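Side-chain contacts in L-lysine 6-monooxygenase (Pseudomonas syringae pv. tomato, PDB 5CQF), which probably hydroxylates the side-chain amine of L-lysine in siderophore biosynthesis, as a flavoprotein monooxygenase that uses FAD and NADPH: residues W120-R123 and Q124-H128; N266-A269 and R270-L274. All coordinates share one frame; numbering follows the deposited sequence.

In the fold
Two short helical stretches, one near a C-terminal end and one at an N-terminal end, show side chains about a turn apart meeting near the two kinds of helix end. Contact 1 (120-128) lies in the last part of helix 111-125 and against helix 23-37, whose start carries the last glycine of a GxGxxG pattern (G20, G22, G25), consistent with the Rossmann-type FAD-binding site of this family. Contact 2 (266-274) opens helix 267-280 and faces a second subunit. Their centres are 40 Å apart, on opposite sides of the chain's centre, and their nearest atoms are about 31 Å apart, so the two do not touch.

Contact 1 (W120-R123 and Q124-H128); sequences WVSR and QVDGH
The amide of Q124 lies over the indole of W120, with NE2 3.2 Å above the ring plane and over its centre. Amide and ring are not stacked flat: their planes stand 71° apart, so the nitrogen end points down at the aromatic face. The same NE2 donates to W120 O at 3.0 Å, and the bond is nearly straight (170°). The acceptor lies in the plane of the amide, while the donor stands well above the plane of the carbonyl. W120 thus offers both an acceptor and a ring face to one nitrogen, which would hold the amide in this rotation. Q124 reaches this place because its CG sits beside its own backbone N (chi1 -68°) and the chain then runs out straight. The indole NE1 is engaged by D95, and Y92 meets the ring edge-to-face.

In this last part of helix 111-125, i+3 bonds take over from i+4. V121 O receives Q124 N at 2.9 Å and only a weak bond from V125 N, whereas S122 O takes V125 N at 2.9 Å. The chain then goes on to strand 129-130, the outermost strand, within this chain, of the parallel sheet. On the side packed against helix 23-37, the methyls V121 CG1 and V125 CG2 approach to 4.4 Å, and V121 also rests on I26 and C30.

Around the next side of the turn, the backbone sets D126 CB 3.3 Å from S122 O, and the first torsion then folds CG back between the backbone N and the carbonyl carbon, near the same oxygen. A water joins the two side chains, lying 2.6 Å from S122 OG and probably donating to D126 OD2 at 2.8 Å.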
loop_
_atom_site.group_PDB
_atom_site.type_symbol
_atom_site.label_atom_id
_atom_site.label_comp_id
_atom_site.label_asym_id
_atom_site.label_seq_id
_atom_site.Cartn_x
_atom_site.Cartn_y
_atom_site.Cartn_z
ATOM N N TRP A 120 -14.356 -12.691 -23.227
ATOM C CA TRP A 120 -15.681 -12.106 -23.239
ATOM C C TRP A 120 -15.827 -11.122 -24.383
ATOM O O TRP A 120 -16.893 -11.027 -24.999
ATOM C CB TRP A 120 -15.965 -11.475 -21.873
ATOM C CG TRP A 120 -17.217 -10.685 -21.728
ATOM C CD1 TRP A 120 -18.426 -11.138 -21.251
ATOM C CD2 TRP A 120 -17.379 -9.272 -21.926
ATOM N NE1 TRP A 120 -19.324 -10.104 -21.196
ATOM C CE2 TRP A 120 -18.715 -8.955 -21.616
ATOM C CE3 TRP A 120 -16.530 -8.250 -22.362
ATOM C CZ2 TRP A 120 -19.224 -7.660 -21.733
ATOM C CZ3 TRP A 120 -17.041 -6.969 -22.486
ATOM C CH2 TRP A 120 -18.372 -6.686 -22.173
ATOM N N VAL A 121 -14.775 -10.379 -24.686
ATOM C CA VAL A 121 -14.814 -9.472 -25.846
ATOM C C VAL A 121 -14.728 -10.252 -27.150
ATOM O O VAL A 121 -15.497 -10.031 -28.087
ATOM C CB VAL A 121 -13.652 -8.455 -25.881
ATOM C CG1 VAL A 121 -13.825 -7.531 -27.080
ATOM C CG2 VAL A 121 -13.626 -7.619 -24.626
ATOM N N SER A 122 -13.764 -11.149 -27.219
ATOM C CA SER A 122 -13.595 -11.960 -28.427
ATOM C C SER A 122 -14.924 -12.563 -28.872
ATOM O O SER A 122 -15.367 -12.333 -29.993
ATOM C CB SER A 122 -12.539 -13.046 -28.195
ATOM O OG SER A 122 -12.457 -13.875 -29.320
ATOM N N ARG A 123 -15.586 -13.274 -27.968
ATOM C CA ARG A 123 -16.894 -13.906 -28.253
ATOM C C ARG A 123 -17.934 -12.996 -28.865
ATOM O O ARG A 123 -18.921 -13.486 -29.376
ATOM C CB ARG A 123 -17.535 -14.425 -26.970
ATOM C CG ARG A 123 -17.117 -15.815 -26.575
ATOM C CD ARG A 123 -17.918 -16.262 -25.355
ATOM N NE ARG A 123 -17.288 -15.883 -24.080
ATOM C CZ ARG A 123 -17.861 -15.172 -23.095
ATOM N NH1 ARG A 123 -19.117 -14.707 -23.197
ATOM N NH2 ARG A 123 -17.161 -14.918 -21.985
ATOM N N GLN A 124 -17.782 -11.688 -28.707
ATOM C CA GLN A 124 -18.767 -10.736 -29.192
ATOM C C GLN A 124 -18.380 -10.129 -30.511
ATOM O O GLN A 124 -19.242 -9.555 -31.157
ATOM C CB GLN A 124 -18.958 -9.587 -28.195
ATOM C CG GLN A 124 -19.610 -9.971 -26.886
ATOM C CD GLN A 124 -19.686 -8.797 -25.956
ATOM O OE1 GLN A 124 -20.562 -7.954 -26.093
ATOM N NE2 GLN A 124 -18.745 -8.715 -25.016
ATOM N N VAL A 125 -17.105 -10.221 -30.904
ATOM C CA VAL A 125 -16.631 -9.587 -32.158
ATOM C C VAL A 125 -15.921 -10.536 -33.140
ATOM O O VAL A 125 -15.247 -10.088 -34.061
ATOM C CB VAL A 125 -15.681 -8.407 -31.866
ATOM C CG1 VAL A 125 -16.359 -7.376 -30.990
ATOM C CG2 VAL A 125 -14.401 -8.878 -31.209
ATOM N N ASP A 126 -16.093 -11.840 -32.954
ATOM C CA ASP A 126 -15.380 -12.822 -33.742
ATOM C C ASP A 126 -16.177 -13.389 -34.922
ATOM O O ASP A 126 -15.721 -14.336 -35.552
ATOM C CB ASP A 126 -14.890 -13.971 -32.842
ATOM C CG ASP A 126 -16.017 -14.820 -32.295
ATOM O OD1 ASP A 126 -17.212 -14.489 -32.510
ATOM O OD2 ASP A 126 -15.699 -15.820 -31.623
ATOM N N GLY A 127 -17.342 -12.818 -35.231
ATOM C CA GLY A 127 -18.145 -13.260 -36.393
ATOM C C GLY A 127 -17.438 -13.237 -37.758
ATOM O O GLY A 127 -17.965 -13.755 -38.730
ATOM N N HIS A 128 -16.266 -12.615 -37.865
ATOM C CA HIS A 128 -15.507 -12.600 -39.120
ATOM C C HIS A 128 -14.153 -13.239 -38.922
ATOM O O HIS A 128 -13.196 -12.962 -39.645
ATOM C CB HIS A 128 -15.319 -11.170 -39.594
ATOM C CG HIS A 128 -16.603 -10.454 -39.824
ATOM N ND1 HIS A 128 -17.160 -9.610 -38.883
ATOM C CD2 HIS A 128 -17.457 -10.467 -40.878
ATOM C CE1 HIS A 128 -18.308 -9.136 -39.346
ATOM N NE2 HIS A 128 -18.501 -9.630 -40.560
HETATM O O HOH W 1 -13.869 -15.994 -29.563
#

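Contact 2 (N266-A269 and R270-L274); sequences NPAA and RQRFL
R272 folds its guanidinium back over A269, whose CA lies 3.8 Å above the plane of the group and displaced toward its rim. The methyl of A269 sits over the same flat group, with CB 3.8 Å from R272 NH1, while A268 CB is 4.0 Å from R272 NH2. The chain starts beside its backbone N (chi1 -70°) and bends at chi3 (-63°), which turns the charged end toward the start of the helix. There NH1 donates to F334 O of the second subunit; F334 also packs on A269 and meets the ring of F273 edge-to-face, so this helical surface forms part of a subunit interface.

N266 is the N-cap of helix 267-280. Its side-chain OD1 accepts from A269 N at 2.9 Å, the donor lying close to the line of the side-chain C=O, and thereby satisfies an amide of the first turn. P267 follows as the first helical residue and rests on V372. The regular i+4 ladder begins at the cap itself, where N266 O takes R270 N at 2.9 Å, and by the next turn F273 N reaches A269 O at 2.8 Å.

R270 leaves the helix on another side. Its CG passes 3.5 Å from N266 O, and the extended chain carries the guanidinium back alongside the first turn, to about the level of N266. NH2 donates there to H263 O at the end of helix 255-264 and NE to L265 O just beyond it, while the side chain also touches F262.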
loop_
_atom_site.group_PDB
_atom_site.type_symbol
_atom_site.label_atom_id
_atom_site.label_comp_id
_atom_site.label_asym_id
_atom_site.label_seq_id
_atom_site.Cartn_x
_atom_site.Cartn_y
_atom_site.Cartn_z
ATOM N N ASN A 266 15.899 11.538 -37.159
ATOM C CA ASN A 266 16.337 10.979 -38.441
ATOM C C ASN A 266 17.040 9.650 -38.185
ATOM O O ASN A 266 17.401 9.350 -37.035
ATOM C CB ASN A 266 17.196 11.948 -39.278
ATOM C CG ASN A 266 18.549 12.291 -38.637
ATOM O OD1 ASN A 266 19.176 11.500 -37.910
ATOM N ND2 ASN A 266 19.023 13.490 -38.949
ATOM N N PRO A 267 17.228 8.833 -39.253
ATOM C CA PRO A 267 17.760 7.489 -39.000
ATOM C C PRO A 267 19.103 7.459 -38.256
ATOM O O PRO A 267 19.292 6.580 -37.421
ATOM C CB PRO A 267 17.864 6.884 -40.399
ATOM C CG PRO A 267 16.785 7.575 -41.175
ATOM C CD PRO A 267 16.800 8.986 -40.662
ATOM N N ALA A 268 20.000 8.418 -38.506
ATOM C CA ALA A 268 21.305 8.407 -37.826
ATOM C C ALA A 268 21.097 8.623 -36.328
ATOM O O ALA A 268 21.730 7.952 -35.520
ATOM C CB ALA A 268 22.273 9.458 -38.399
ATOM N N ALA A 269 20.200 9.545 -35.973
ATOM C CA ALA A 269 19.921 9.815 -34.568
ATOM C C ALA A 269 19.192 8.630 -33.891
ATOM O O ALA A 269 19.497 8.298 -32.746
ATOM C CB ALA A 269 19.156 11.121 -34.405
ATOM N N ARG A 270 18.262 7.997 -34.597
ATOM C CA ARG A 270 17.609 6.773 -34.099
ATOM C C ARG A 270 18.578 5.690 -33.666
ATOM O O ARG A 270 18.386 5.068 -32.622
ATOM C CB ARG A 270 16.683 6.173 -35.147
ATOM C CG ARG A 270 15.428 6.997 -35.359
ATOM C CD ARG A 270 14.599 6.457 -36.502
ATOM N NE ARG A 270 13.525 7.388 -36.866
ATOM C CZ ARG A 270 12.534 7.096 -37.706
ATOM N NH1 ARG A 270 12.471 5.910 -38.287
ATOM N NH2 ARG A 270 11.605 7.998 -37.962
ATOM N N GLN A 271 19.613 5.461 -34.463
ATOM C CA GLN A 271 20.615 4.459 -34.115
ATOM C C GLN A 271 21.405 4.867 -32.866
ATOM O O GLN A 271 21.636 4.026 -31.980
ATOM C CB GLN A 271 21.582 4.198 -35.280
ATOM C CG GLN A 271 22.491 2.987 -35.041
ATOM C CD GLN A 271 21.692 1.718 -34.722
ATOM O OE1 GLN A 271 21.746 1.193 -33.587
ATOM N NE2 GLN A 271 20.905 1.242 -35.711
ATOM N N ARG A 272 21.803 6.144 -32.789
ATOM C CA ARG A 272 22.409 6.669 -31.562
ATOM C C ARG A 272 21.475 6.500 -30.357
ATOM O O ARG A 272 21.930 6.172 -29.262
ATOM C CB ARG A 272 22.799 8.143 -31.705
ATOM C CG ARG A 272 23.979 8.386 -32.642
ATOM C CD ARG A 272 24.652 9.737 -32.385
ATOM N NE ARG A 272 23.804 10.924 -32.619
ATOM C CZ ARG A 272 23.438 11.398 -33.820
ATOM N NH1 ARG A 272 22.681 12.493 -33.897
ATOM N NH2 ARG A 272 23.790 10.781 -34.949
ATOM N N PHE A 273 20.175 6.719 -30.571
ATOM C CA PHE A 273 19.187 6.542 -29.509
ATOM C C PHE A 273 19.076 5.099 -29.075
ATOM O O PHE A 273 19.078 4.848 -27.897
ATOM C CB PHE A 273 17.837 7.066 -29.931
ATOM C CG PHE A 273 16.761 6.895 -28.893
ATOM C CD1 PHE A 273 16.582 7.845 -27.885
ATOM C CD2 PHE A 273 15.916 5.784 -28.914
ATOM C CE1 PHE A 273 15.567 7.693 -26.933
ATOM C CE2 PHE A 273 14.902 5.640 -27.960
ATOM C CZ PHE A 273 14.730 6.592 -26.973
ATOM N N LEU A 274 19.022 4.158 -30.015
ATOM C CA LEU A 274 18.928 2.754 -29.669
ATOM C C LEU A 274 20.191 2.219 -28.996
ATOM O O LEU A 274 20.119 1.373 -28.110
ATOM C CB LEU A 274 18.618 1.902 -30.891
ATOM C CG LEU A 274 17.237 2.084 -31.521
ATOM C CD1 LEU A 274 17.121 1.261 -32.812
ATOM C CD2 LEU A 274 16.151 1.709 -30.534
#